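Local coordinates for putative uncharacterized protein TCIL3000_10_9440 (Trypanosoma congolense, PDB 5KMX) that is an insect-stage surface antigen of the parasite, this chain being the bilobed ectodomain part of a membrane protein with a putative role as a sensor, at residues N34-S39 / T61-K66; F85-P90 / F183-Q188; I127-R132 / G147-N152. One frame throughout, in Å; residues are numbered along the deposited sequence.

Contact 1 of 3, residues N34-S39 / T61-K66; sequences NTENAS and TLPLNK
E36 and N34 meet T61, L62 and P63 where the open ends of the antiparallel hairpin of strands 36-45 and 53-63 lie side by side. The evidence that the ends have parted is geometric: the nearest alpha carbons, E36 and L62, are 6.8 Å apart, and no hydrogen bond crosses between 34-39 and 61-66. Each strand finds backbone partners elsewhere: S39 bonds to E59 further along the hairpin, and L62 to V198 of strand 197-204.

Polar-to-apolar contact comes first. The E36 chain leaves with CG anti to its carbonyl carbon (chi1 -46°) and bends again at chi2 (-63°), which lays the carboxylate against the proline ring, where E36 OE1 is 3.5 Å from P63 CD. On the way E36 CG passes T61 O at 3.5 Å.

The leucine takes up the rest of the contact. The E36 and L62 side chains run antiparallel, one alongside the other, with E36 CG and L62 CD1 closest at 4.1 Å. L62 CD2 lies beside the amide nitrogen of N34, the two side chains being nearly perpendicular.

That amide is fixed from the neighbouring strand 72-79: N34 OD1 accepts from the backbone N of V76, and ND2 donates to the carbonyl of T74. Held by both ends, it presents N34 ND2 to L62 CD2 at 3.4 Å.

Contact 2 of 3, residues F85-P90 / F183-Q188; sequences FTRRTP and FYDISQ
Residues 85-90, the start of strand 85-100, run past the irregular loop 183-188 without a backbone bond between them, T89 and I186 coming nearest with alpha carbons 7.0 Å apart, and side chains bridge the gap. R87 and D185 carry the charged part. The R87 chain starts with CG anti to the backbone N (chi1 173°) and folds at chi2 and chi3, so that one face of its guanidinium is turned to the aspartate. D185 OD1 sits over that face, displaced toward the rim, 3.2 Å from R87 NH1. The carboxylate and guanidinium planes are 63° apart and no N-H points at the oxygen, which makes this a salt bridge of charges alone. The directed bond of NH1 goes instead to the carbonyl of Q177, whose side-chain NE2 also gives D185 OD1 a weak hydrogen bond; one residue thus contacts both partners of the ion pair.

The strand belongs to the large mixed sheet, between strands 72-79 and 145-165, and the loop leads from strand 169-172 to strand 189-191, so the contact lays an inter-strand connection against the sheet. The loop is shaped from within. S187 is the centre of an inverse gamma turn, and its OG accepts from the backbone N of Y184. Q188 NE2 donates to D185 O at 2.8 Å in a fairly straight bond (166° at the hydrogen); that oxygen is close to the Q188 amide plane, but the nitrogen approaches from above the carbonyl plane. The amide's OE1 accepts from the backbone N of Y159, which ties the turn to strand 145-165. Beyond the polar cluster the contact is apolar: the P90 and I186 side chains are nearly perpendicular, with P90 CG 4.1 Å from I186 CG2.

Contact 3 of 3, residues I127-R132 / G147-N152; sequences ISEGGR and GYCKQN
E129, the first residue beyond helix 116-128 to leave helical backbone angles, reaches over to Q151 on strand 145-165. From CB the chain takes the position between the backbone N and the carbonyl carbon (chi1 77°) and then runs extended. E129 CG comes first to the glutamine amide, 3.8 Å from Q151 NE2. E129 CD follows, 3.4 Å from Q151 NE2; the carboxylate and amide planes are only 13° apart, and the two groups stack. At the tip, E129 OE1 lies 3.2 Å from Q151 CD and 4.0 Å from C149 SG, while OE2 stays nearer NE2 than any other atom of the strand segment. The carboxylate makes no hydrogen bond to the amide: the angle at NE2 is poor, and OE1 and Q151 OE1 are both acceptors. Q151 OE1 is satisfied instead by R95 NH1 of strand 85-100.

The backbones close in just after this pair. G131 CA is 3.2 Å from K150 O, a close approach of backbone to backbone at a residue with no side chain. Next, R132 and K150 form an antiparallel hydrogen-bonded pair. R132 N donates to K150 O at 2.9 Å, and K150 N returns a bond to R132 O at 2.7 Å, nearly straight at 171° and in the carbonyl plane. The same R132 O also receives a CA-H...O contact from C149.

The C126-C149 disulfide and the R132-K150 pair both tie this region to strand 145-165: a helix, joined to that strand by the disulfide, then a short G130-G131 connection and strand 132-135, paired antiparallel with the same long strand.

The three contacts involve different parts of one mixed sheet and do not touch one another. Contacts 1 and 2 have centres 16 Å apart and nearest atoms about 7 Å apart; strand 72-79 lies between them, supplying the backbone partners of the N34 amide in contact 1 and pairing with strand 85-100 in contact 2. Contact 3 lies farther off, its centre 24 Å from that of contact 2 and 31 Å from that of contact 1, consistent with a place in the other lobe. Strands 85-100 and 145-165 are neighbours that run from contact 2 to contact 3. A sulfate, probably from the crystallisation liquor, lies about 4 Å from the P90 side chain and forms a salt bridge with R88 NH2.

Contact 1 of 3, residues N34-S39 / T61-K66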
ATOM      1  N   ASN A  34      -8.120 -16.520  -3.150  1.00 55.35           N
ATOM      2  CA  ASN A  34      -7.695 -17.898  -2.912  1.00 52.23           C
ATOM      3  C   ASN A  34      -8.857 -18.735  -2.371  1.00 53.21           C
ATOM      4  O   ASN A  34      -9.811 -19.012  -3.096  1.00 49.88           O
ATOM      5  CB  ASN A  34      -6.503 -17.944  -1.951  1.00 56.02           C
ATOM      6  CG  ASN A  34      -5.210 -17.503  -2.602  1.00 53.71           C
ATOM      7  OD1 ASN A  34      -5.164 -17.230  -3.801  1.00 53.96           O
ATOM      8  ND2 ASN A  34      -4.147 -17.426  -1.809  1.00 46.40           N
ATOM      9  N   THR A  35      -8.781 -19.119  -1.099  1.00 63.16           N
ATOM     10  CA  THR A  35      -9.771 -19.997  -0.480  1.00 55.66           C
ATOM     11  C   THR A  35     -10.863 -19.196   0.228  1.00 56.44           C
ATOM     12  O   THR A  35     -12.014 -19.624   0.307  1.00 57.82           O
ATOM     13  CB  THR A  35      -9.085 -20.958   0.528  1.00 55.27           C
ATOM     14  OG1 THR A  35      -8.671 -22.146  -0.155  1.00 60.47           O
ATOM     15  CG2 THR A  35     -10.016 -21.344   1.677  1.00 63.94           C
ATOM     16  N   GLU A  36     -10.490 -18.022   0.724  1.00 61.44           N
ATOM     17  CA  GLU A  36     -11.336 -17.257   1.633  1.00 61.23           C
ATOM     18  C   GLU A  36     -12.412 -16.458   0.905  1.00 59.50           C
ATOM     19  O   GLU A  36     -12.167 -15.911  -0.169  1.00 63.27           O
ATOM     20  CB  GLU A  36     -10.468 -16.311   2.465  1.00 60.42           C
ATOM     21  CG  GLU A  36      -9.224 -16.965   3.051  1.00 62.73           C
ATOM     22  CD  GLU A  36      -9.548 -18.082   4.028  1.00 66.05           C
ATOM     23  OE1 GLU A  36      -8.664 -18.929   4.278  1.00 62.64           O
ATOM     24  OE2 GLU A  36     -10.683 -18.110   4.550  1.00 67.11           O
ATOM     25  N   ASN A  37     -13.602 -16.389   1.499  1.00 54.31           N
ATOM     26  CA  ASN A  37     -14.686 -15.576   0.957  1.00 53.15           C
ATOM     27  C   ASN A  37     -14.386 -14.088   1.100  1.00 60.69           C
ATOM     28  O   ASN A  37     -13.808 -13.657   2.098  1.00 57.99           O
ATOM     29  CB  ASN A  37     -16.007 -15.905   1.654  1.00 55.03           C
ATOM     30  CG  ASN A  37     -16.487 -17.313   1.365  1.00 60.31           C
ATOM     31  OD1 ASN A  37     -16.282 -17.843   0.273  1.00 63.93           O
ATOM     32  ND2 ASN A  37     -17.135 -17.928   2.348  1.00 68.51           N
ATOM     33  N   ALA A  38     -14.788 -13.308   0.100  1.00 60.50           N
ATOM     34  CA  ALA A  38     -14.553 -11.870   0.106  1.00 55.25           C
ATOM     35  C   ALA A  38     -15.731 -11.122   0.723  1.00 59.12           C
ATOM     36  O   ALA A  38     -16.877 -11.559   0.622  1.00 58.55           O
ATOM     37  CB  ALA A  38     -14.295 -11.375  -1.305  1.00 52.91           C
ATOM     38  N   SER A  39     -15.435  -9.992   1.361  1.00 57.71           N
ATOM     39  CA  SER A  39     -16.459  -9.144   1.963  1.00 56.65           C
ATOM     40  C   SER A  39     -16.276  -7.696   1.531  1.00 51.61           C
ATOM     41  O   SER A  39     -15.201  -7.119   1.699  1.00 51.51           O
ATOM     42  CB  SER A  39     -16.414  -9.242   3.489  1.00 60.02           C
ATOM     43  OG  SER A  39     -16.735 -10.550   3.927  1.00 67.36           O
ATOM     44  N   THR A  61      -8.974 -12.010   4.642  1.00 54.85           N
ATOM     45  CA  THR A  61      -7.746 -12.272   5.383  1.00 53.22           C
ATOM     46  C   THR A  61      -7.175 -13.618   4.957  1.00 45.88           C
ATOM     47  O   THR A  61      -7.776 -14.661   5.209  1.00 53.96           O
ATOM     48  CB  THR A  61      -7.986 -12.268   6.906  1.00 50.47           C
ATOM     49  OG1 THR A  61      -8.455 -10.978   7.315  1.00 50.42           O
ATOM     50  CG2 THR A  61      -6.701 -12.592   7.654  1.00 51.90           C
ATOM     51  N   LEU A  62      -6.011 -13.587   4.315  1.00 52.94           N
ATOM     52  CA  LEU A  62      -5.366 -14.803   3.831  1.00 54.38           C
ATOM     53  C   LEU A  62      -4.327 -15.318   4.821  1.00 59.24           C
ATOM     54  O   LEU A  62      -3.395 -14.591   5.169  1.00 61.89           O
ATOM     55  CB  LEU A  62      -4.702 -14.553   2.475  1.00 62.45           C
ATOM     56  CG  LEU A  62      -5.551 -14.870   1.241  1.00 64.50           C
ATOM     57  CD1 LEU A  62      -6.871 -14.120   1.279  1.00 57.17           C
ATOM     58  CD2 LEU A  62      -4.777 -14.547  -0.030  1.00 63.27           C
ATOM     59  N   PRO A  63      -4.481 -16.571   5.281  1.00 61.44           N
ATOM     60  CA  PRO A  63      -3.438 -17.148   6.133  1.00 62.26           C
ATOM     61  C   PRO A  63      -2.236 -17.597   5.316  1.00 58.90           C
ATOM     62  O   PRO A  63      -2.403 -17.997   4.165  1.00 65.71           O
ATOM     63  CB  PRO A  63      -4.138 -18.343   6.781  1.00 67.01           C
ATOM     64  CG  PRO A  63      -5.137 -18.769   5.765  1.00 62.98           C
ATOM     65  CD  PRO A  63      -5.613 -17.500   5.102  1.00 64.95           C
ATOM     66  N   LEU A  64      -1.043 -17.527   5.895  1.00 60.13           N
ATOM     67  CA  LEU A  64       0.142 -18.036   5.222  1.00 57.59           C
ATOM     68  C   LEU A  64       0.111 -19.558   5.254  1.00 61.64           C
ATOM     69  O   LEU A  64       0.237 -20.168   6.317  1.00 70.32           O
ATOM     70  CB  LEU A  64       1.420 -17.504   5.878  1.00 61.32           C
ATOM     71  CG  LEU A  64       1.611 -15.983   5.875  1.00 59.79           C
ATOM     72  CD1 LEU A  64       2.939 -15.621   6.519  1.00 61.99           C
ATOM     73  CD2 LEU A  64       1.526 -15.410   4.466  1.00 62.61           C
ATOM     74  N   ASN A  65      -0.083 -20.162   4.087  1.00 58.70           N
ATOM     75  CA  ASN A  65      -0.148 -21.611   3.973  1.00 59.01           C
ATOM     76  C   ASN A  65       0.530 -22.069   2.680  1.00 60.29           C
ATOM     77  O   ASN A  65       1.690 -21.729   2.439  1.00 67.98           O
ATOM     78  CB  ASN A  65      -1.609 -22.077   4.056  1.00 54.26           C
ATOM     79  CG  ASN A  65      -2.515 -21.364   3.069  1.00 58.88           C
ATOM     80  OD1 ASN A  65      -2.094 -20.989   1.974  1.00 63.68           O
ATOM     81  ND2 ASN A  65      -3.774 -21.179   3.452  1.00 60.64           N
ATOM     82  N   LYS A  66      -0.177 -22.829   1.847  1.00 58.19           N
ATOM     83  CA  LYS A  66       0.397 -23.322   0.601  1.00 58.42           C
ATOM     84  C   LYS A  66       0.430 -22.229  -0.465  1.00 60.96           C
ATOM     85  O   LYS A  66       0.965 -22.432  -1.553  1.00 66.19           O
ATOM     86  CB  LYS A  66      -0.391 -24.529   0.098  1.00 62.79           C
ATOM     87  CG  LYS A  66      -0.353 -25.717   1.045  1.00 72.48           C
ATOM     88  CD  LYS A  66      -1.341 -26.794   0.631  1.00 75.27           C
ATOM     89  CE  LYS A  66      -1.472 -27.870   1.699  1.00 74.10           C
ATOM     90  NZ  LYS A  66      -0.188 -28.578   1.955  1.00 79.29           N
TER

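Contact 2 of 3, residues F85-P90 / F183-Q188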
ATOM      1  N   PHE A  85      -7.759 -12.888 -12.081  1.00 54.44           N
ATOM      2  CA  PHE A  85      -6.330 -12.782 -12.327  1.00 47.66           C
ATOM      3  C   PHE A  85      -5.557 -13.295 -11.123  1.00 44.10           C
ATOM      4  O   PHE A  85      -6.131 -13.529 -10.061  1.00 45.37           O
ATOM      5  CB  PHE A  85      -5.940 -11.334 -12.638  1.00 47.00           C
ATOM      6  CG  PHE A  85      -6.172 -10.377 -11.501  1.00 51.50           C
ATOM      7  CD1 PHE A  85      -7.429  -9.838 -11.273  1.00 54.99           C
ATOM      8  CD2 PHE A  85      -5.129 -10.004 -10.668  1.00 49.07           C
ATOM      9  CE1 PHE A  85      -7.642  -8.952 -10.232  1.00 58.73           C
ATOM     10  CE2 PHE A  85      -5.336  -9.120  -9.623  1.00 51.43           C
ATOM     11  CZ  PHE A  85      -6.594  -8.593  -9.406  1.00 54.23           C
ATOM     12  N   THR A  86      -4.254 -13.482 -11.307  1.00 48.88           N
ATOM     13  CA  THR A  86      -3.373 -13.925 -10.234  1.00 52.13           C
ATOM     14  C   THR A  86      -2.344 -12.844  -9.949  1.00 45.80           C
ATOM     15  O   THR A  86      -1.902 -12.147 -10.861  1.00 51.59           O
ATOM     16  CB  THR A  86      -2.648 -15.238 -10.593  1.00 48.67           C
ATOM     17  OG1 THR A  86      -3.601 -16.211 -11.034  1.00 59.99           O
ATOM     18  CG2 THR A  86      -1.888 -15.782  -9.389  1.00 54.12           C
ATOM     19  N   ARG A  87      -1.974 -12.702  -8.679  1.00 52.60           N
ATOM     20  CA  ARG A  87      -0.936 -11.760  -8.277  1.00 44.02           C
ATOM     21  C   ARG A  87       0.076 -12.444  -7.373  1.00 39.57           C
ATOM     22  O   ARG A  87      -0.291 -13.142  -6.428  1.00 49.58           O
ATOM     23  CB  ARG A  87      -1.539 -10.548  -7.565  1.00 47.88           C
ATOM     24  CG  ARG A  87      -0.503  -9.598  -6.959  1.00 53.83           C
ATOM     25  CD  ARG A  87       0.374  -8.957  -8.027  1.00 45.07           C
ATOM     26  NE  ARG A  87      -0.402  -8.054  -8.871  1.00 53.41           N
ATOM     27  CZ  ARG A  87      -0.647  -6.779  -8.582  1.00 52.40           C
ATOM     28  NH1 ARG A  87      -0.170  -6.237  -7.469  1.00 53.67           N
ATOM     29  NH2 ARG A  87      -1.369  -6.041  -9.412  1.00 58.32           N
ATOM     30  N   ARG A  88       1.351 -12.231  -7.672  1.00 47.52           N
ATOM     31  CA  ARG A  88       2.435 -12.732  -6.842  1.00 45.54           C
ATOM     32  C   ARG A  88       3.150 -11.553  -6.196  1.00 48.05           C
ATOM     33  O   ARG A  88       3.469 -10.573  -6.868  1.00 38.62           O
ATOM     34  CB  ARG A  88       3.408 -13.564  -7.673  1.00 51.85           C
ATOM     35  CG  ARG A  88       4.157 -14.610  -6.874  1.00 60.47           C
ATOM     36  CD  ARG A  88       4.874 -15.581  -7.787  1.00 68.77           C
ATOM     37  NE  ARG A  88       6.157 -15.062  -8.250  1.00 79.18           N
ATOM     38  CZ  ARG A  88       6.823 -15.534  -9.300  1.00 78.89           C
ATOM     39  NH1 ARG A  88       6.322 -16.529 -10.021  1.00 75.17           N
ATOM     40  NH2 ARG A  88       7.989 -15.000  -9.640  1.00 76.96           N
ATOM     41  N   THR A  89       3.388 -11.652  -4.892  1.00 43.54           N
ATOM     42  CA  THR A  89       4.028 -10.583  -4.139  1.00 44.66           C
ATOM     43  C   THR A  89       5.095 -11.150  -3.211  1.00 49.90           C
ATOM     44  O   THR A  89       4.859 -12.154  -2.538  1.00 48.03           O
ATOM     45  CB  THR A  89       3.004  -9.793  -3.301  1.00 45.76           C
ATOM     46  OG1 THR A  89       1.925  -9.360  -4.136  1.00 52.26           O
ATOM     47  CG2 THR A  89       3.661  -8.583  -2.653  1.00 45.01           C
ATOM     48  N   PRO A  90       6.278 -10.514  -3.169  1.00 51.59           N
ATOM     49  CA  PRO A  90       7.276 -10.981  -2.203  1.00 48.69           C
ATOM     50  C   PRO A  90       6.857 -10.692  -0.767  1.00 52.44           C
ATOM     51  O   PRO A  90       6.341  -9.611  -0.483  1.00 54.27           O
ATOM     52  CB  PRO A  90       8.533 -10.190  -2.582  1.00 52.56           C
ATOM     53  CG  PRO A  90       8.032  -8.985  -3.291  1.00 47.37           C
ATOM     54  CD  PRO A  90       6.795  -9.423  -4.013  1.00 53.98           C
ATOM     55  N   PHE A 183       2.167   3.211  -6.373  1.00 54.75           N
ATOM     56  CA  PHE A 183       1.319   2.272  -7.109  1.00 53.76           C
ATOM     57  C   PHE A 183       2.105   1.205  -7.872  1.00 54.52           C
ATOM     58  O   PHE A 183       1.677   0.760  -8.936  1.00 56.88           O
ATOM     59  CB  PHE A 183       0.409   3.030  -8.083  1.00 51.37           C
ATOM     60  CG  PHE A 183      -0.289   4.209  -7.467  1.00 46.14           C
ATOM     61  CD1 PHE A 183      -1.234   4.023  -6.473  1.00 48.12           C
ATOM     62  CD2 PHE A 183      -0.002   5.500  -7.879  1.00 53.21           C
ATOM     63  CE1 PHE A 183      -1.877   5.099  -5.900  1.00 47.82           C
ATOM     64  CE2 PHE A 183      -0.646   6.583  -7.309  1.00 50.81           C
ATOM     65  CZ  PHE A 183      -1.585   6.380  -6.318  1.00 53.16           C
ATOM     66  N   TYR A 184       3.251   0.798  -7.334  1.00 56.43           N
ATOM     67  CA  TYR A 184       3.982  -0.340  -7.885  1.00 50.94           C
ATOM     68  C   TYR A 184       3.468  -1.651  -7.283  1.00 51.89           C
ATOM     69  O   TYR A 184       2.622  -1.638  -6.388  1.00 57.99           O
ATOM     70  CB  TYR A 184       5.486  -0.200  -7.627  1.00 60.62           C
ATOM     71  CG  TYR A 184       6.109   1.068  -8.184  1.00 63.72           C
ATOM     72  CD1 TYR A 184       5.731   1.577  -9.424  1.00 62.22           C
ATOM     73  CD2 TYR A 184       7.079   1.757  -7.467  1.00 60.90           C
ATOM     74  CE1 TYR A 184       6.307   2.737  -9.929  1.00 67.23           C
ATOM     75  CE2 TYR A 184       7.653   2.913  -7.962  1.00 61.54           C
ATOM     76  CZ  TYR A 184       7.266   3.398  -9.192  1.00 60.76           C
ATOM     77  OH  TYR A 184       7.844   4.549  -9.678  1.00 73.14           O
ATOM     78  N   ASP A 185       3.977  -2.775  -7.784  1.00 55.96           N
ATOM     79  CA  ASP A 185       3.612  -4.094  -7.266  1.00 57.84           C
ATOM     80  C   ASP A 185       3.947  -4.206  -5.776  1.00 61.60           C
ATOM     81  O   ASP A 185       3.187  -4.792  -5.003  1.00 53.54           O
ATOM     82  CB  ASP A 185       4.328  -5.208  -8.052  1.00 60.04           C
ATOM     83  CG  ASP A 185       3.601  -5.596  -9.332  1.00 72.78           C
ATOM     84  OD1 ASP A 185       2.355  -5.537  -9.364  1.00 72.76           O
ATOM     85  OD2 ASP A 185       4.281  -5.979 -10.306  1.00 78.01           O
ATOM     86  N   ILE A 186       5.076  -3.622  -5.377  1.00 52.51           N
ATOM     87  CA  ILE A 186       5.571  -3.745  -4.007  1.00 53.03           C
ATOM     88  C   ILE A 186       5.130  -2.581  -3.115  1.00 55.96           C
ATOM     89  O   ILE A 186       5.471  -2.537  -1.932  1.00 52.53           O
ATOM     90  CB  ILE A 186       7.112  -3.832  -3.977  1.00 50.07           C
ATOM     91  CG1 ILE A 186       7.734  -2.634  -4.699  1.00 53.76           C
ATOM     92  CG2 ILE A 186       7.578  -5.121  -4.628  1.00 45.79           C
ATOM     93  CD1 ILE A 186       9.187  -2.407  -4.362  1.00 54.46           C
ATOM     94  N   SER A 187       4.375  -1.643  -3.680  1.00 50.14           N
ATOM     95  CA  SER A 187       3.857  -0.517  -2.907  1.00 53.73           C
ATOM     96  C   SER A 187       2.722  -0.992  -2.000  1.00 52.13           C
ATOM     97  O   SER A 187       1.564  -0.624  -2.200  1.00 47.38           O
ATOM     98  CB  SER A 187       3.372   0.602  -3.834  1.00 53.35           C
ATOM     99  OG  SER A 187       4.400   1.010  -4.721  1.00 52.94           O
ATOM    100  N   GLN A 188       3.062  -1.812  -1.006  1.00 55.06           N
ATOM    101  CA  GLN A 188       2.063  -2.424  -0.133  1.00 54.55           C
ATOM    102  C   GLN A 188       2.351  -2.129   1.337  1.00 51.44           C
ATOM    103  O   GLN A 188       3.364  -1.514   1.672  1.00 56.14           O
ATOM    104  CB  GLN A 188       2.014  -3.939  -0.366  1.00 51.47           C
ATOM    105  CG  GLN A 188       1.968  -4.349  -1.838  1.00 52.30           C
ATOM    106  CD  GLN A 188       0.710  -3.880  -2.548  1.00 52.87           C
ATOM    107  OE1 GLN A 188      -0.238  -3.418  -1.914  1.00 52.19           O
ATOM    108  NE2 GLN A 188       0.696  -4.001  -3.872  1.00 54.19           N
TER

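Contact 3 of 3, residues I127-R132 / G147-N152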
ATOM      1  N   ILE A 127      20.412  -0.854  13.326  1.00 76.30           N
ATOM      2  CA  ILE A 127      21.054  -2.112  13.674  1.00 82.02           C
ATOM      3  C   ILE A 127      20.129  -2.887  14.609  1.00 82.98           C
ATOM      4  O   ILE A 127      19.743  -4.019  14.312  1.00 78.26           O
ATOM      5  CB  ILE A 127      22.434  -1.890  14.342  1.00 81.04           C
ATOM      6  CG1 ILE A 127      23.346  -1.049  13.441  1.00 78.50           C
ATOM      7  CG2 ILE A 127      23.104  -3.222  14.664  1.00 83.85           C
ATOM      8  CD1 ILE A 127      23.652  -1.675  12.089  1.00 83.13           C
ATOM      9  N   SER A 128      19.745  -2.249  15.712  1.00 81.12           N
ATOM     10  CA  SER A 128      18.964  -2.891  16.769  1.00 80.57           C
ATOM     11  C   SER A 128      17.683  -3.546  16.260  1.00 79.45           C
ATOM     12  O   SER A 128      17.271  -4.586  16.775  1.00 82.51           O
ATOM     13  CB  SER A 128      18.615  -1.868  17.855  1.00 76.74           C
ATOM     14  OG  SER A 128      17.848  -2.452  18.891  1.00 88.33           O
ATOM     15  N   GLU A 129      17.058  -2.945  15.252  1.00 80.96           N
ATOM     16  CA  GLU A 129      15.787  -3.448  14.741  1.00 71.04           C
ATOM     17  C   GLU A 129      15.983  -4.437  13.590  1.00 68.37           C
ATOM     18  O   GLU A 129      15.025  -4.797  12.907  1.00 68.92           O
ATOM     19  CB  GLU A 129      14.899  -2.285  14.291  1.00 65.69           C
ATOM     20  CG  GLU A 129      15.281  -1.680  12.952  1.00 71.51           C
ATOM     21  CD  GLU A 129      14.685  -0.299  12.741  1.00 71.68           C
ATOM     22  OE1 GLU A 129      15.038   0.357  11.738  1.00 66.40           O
ATOM     23  OE2 GLU A 129      13.862   0.132  13.577  1.00 66.75           O
ATOM     24  N   GLY A 130      17.224  -4.868  13.380  1.00 72.11           N
ATOM     25  CA  GLY A 130      17.530  -5.881  12.382  1.00 67.39           C
ATOM     26  C   GLY A 130      18.054  -5.325  11.069  1.00 64.60           C
ATOM     27  O   GLY A 130      18.487  -6.083  10.203  1.00 61.70           O
ATOM     28  N   GLY A 131      18.022  -4.004  10.922  1.00 75.82           N
ATOM     29  CA  GLY A 131      18.448  -3.364   9.689  1.00 72.85           C
ATOM     30  C   GLY A 131      19.953  -3.190   9.592  1.00 74.30           C
ATOM     31  O   GLY A 131      20.685  -3.525  10.525  1.00 78.07           O
ATOM     32  N   ARG A 132      20.409  -2.666   8.456  1.00 71.50           N
ATOM     33  CA  ARG A 132      21.822  -2.368   8.236  1.00 75.31           C
ATOM     34  C   ARG A 132      22.022  -0.890   7.921  1.00 72.82           C
ATOM     35  O   ARG A 132      21.275  -0.308   7.133  1.00 61.47           O
ATOM     36  CB  ARG A 132      22.388  -3.220   7.098  1.00 77.39           C
ATOM     37  CG  ARG A 132      22.762  -4.635   7.507  1.00 90.78           C
ATOM     38  CD  ARG A 132      23.699  -5.269   6.489  1.00 94.19           C
ATOM     39  NE  ARG A 132      23.002  -5.668   5.264  1.00104.25           N
ATOM     40  CZ  ARG A 132      22.902  -6.918   4.810  1.00 95.48           C
ATOM     41  NH1 ARG A 132      22.243  -7.155   3.685  1.00 81.68           N
ATOM     42  NH2 ARG A 132      23.454  -7.937   5.465  1.00 96.73           N
ATOM     43  N   GLY A 147      23.952   9.268   6.032  1.00 62.74           N
ATOM     44  CA  GLY A 147      23.846   7.843   5.786  1.00 56.17           C
ATOM     45  C   GLY A 147      22.400   7.393   5.762  1.00 56.89           C
ATOM     46  O   GLY A 147      21.491   8.213   5.893  1.00 51.33           O
ATOM     47  N   TYR A 148      22.187   6.090   5.597  1.00 60.60           N
ATOM     48  CA  TYR A 148      20.840   5.539   5.523  1.00 60.63           C
ATOM     49  C   TYR A 148      20.758   4.168   6.182  1.00 60.70           C
ATOM     50  O   TYR A 148      21.778   3.530   6.448  1.00 63.04           O
ATOM     51  CB  TYR A 148      20.381   5.444   4.064  1.00 58.97           C
ATOM     52  CG  TYR A 148      21.213   4.513   3.208  1.00 61.79           C
ATOM     53  CD1 TYR A 148      20.940   3.152   3.160  1.00 65.37           C
ATOM     54  CD2 TYR A 148      22.265   4.997   2.441  1.00 61.09           C
ATOM     55  CE1 TYR A 148      21.695   2.298   2.377  1.00 64.37           C
ATOM     56  CE2 TYR A 148      23.024   4.150   1.653  1.00 59.32           C
ATOM     57  CZ  TYR A 148      22.735   2.802   1.626  1.00 64.27           C
ATOM     58  OH  TYR A 148      23.486   1.953   0.844  1.00 71.64           O
ATOM     59  N   CYS A 149      19.530   3.730   6.441  1.00 55.43           N
ATOM     60  CA  CYS A 149      19.267   2.417   7.014  1.00 62.58           C
ATOM     61  C   CYS A 149      18.499   1.553   6.024  1.00 58.04           C
ATOM     62  O   CYS A 149      17.493   1.991   5.468  1.00 51.47           O
ATOM     63  CB  CYS A 149      18.475   2.548   8.315  1.00 60.04           C
ATOM     64  SG  CYS A 149      17.942   0.972   9.020  1.00 69.04           S
ATOM     65  N   LYS A 150      18.979   0.332   5.803  1.00 56.94           N
ATOM     66  CA  LYS A 150      18.255  -0.643   4.993  1.00 61.35           C
ATOM     67  C   LYS A 150      17.576  -1.652   5.910  1.00 63.89           C
ATOM     68  O   LYS A 150      18.237  -2.446   6.581  1.00 68.53           O
ATOM     69  CB  LYS A 150      19.187  -1.349   4.007  1.00 61.96           C
ATOM     70  CG  LYS A 150      19.251  -0.677   2.644  1.00 60.90           C
ATOM     71  CD  LYS A 150      19.814  -1.610   1.589  1.00 73.48           C
ATOM     72  CE  LYS A 150      19.610  -1.048   0.192  1.00 80.60           C
ATOM     73  NZ  LYS A 150      19.864  -2.062  -0.869  1.00 93.68           N
ATOM     74  N   GLN A 151      16.249  -1.606   5.926  1.00 57.73           N
ATOM     75  CA  GLN A 151      15.451  -2.353   6.888  1.00 57.82           C
ATOM     76  C   GLN A 151      14.616  -3.430   6.203  1.00 54.29           C
ATOM     77  O   GLN A 151      14.048  -3.202   5.136  1.00 53.02           O
ATOM     78  CB  GLN A 151      14.543  -1.389   7.655  1.00 57.61           C
ATOM     79  CG  GLN A 151      13.966  -1.934   8.946  1.00 59.16           C
ATOM     80  CD  GLN A 151      13.067  -0.924   9.635  1.00 62.55           C
ATOM     81  OE1 GLN A 151      13.051   0.253   9.276  1.00 63.53           O
ATOM     82  NE2 GLN A 151      12.311  -1.380  10.626  1.00 64.12           N
ATOM     83  N   ASN A 152      14.552  -4.604   6.823  1.00 62.22           N
ATOM     84  CA  ASN A 152      13.680  -5.670   6.349  1.00 53.77           C
ATOM     85  C   ASN A 152      12.257  -5.462   6.852  1.00 57.60           C
ATOM     86  O   ASN A 152      12.028  -5.350   8.057  1.00 58.16           O
ATOM     87  CB  ASN A 152      14.198  -7.037   6.801  1.00 54.96           C
ATOM     88  CG  ASN A 152      15.368  -7.523   5.969  1.00 58.64           C
ATOM     89  OD1 ASN A 152      15.308  -7.538   4.739  1.00 58.35           O
ATOM     90  ND2 ASN A 152      16.443  -7.922   6.638  1.00 62.03           N
TER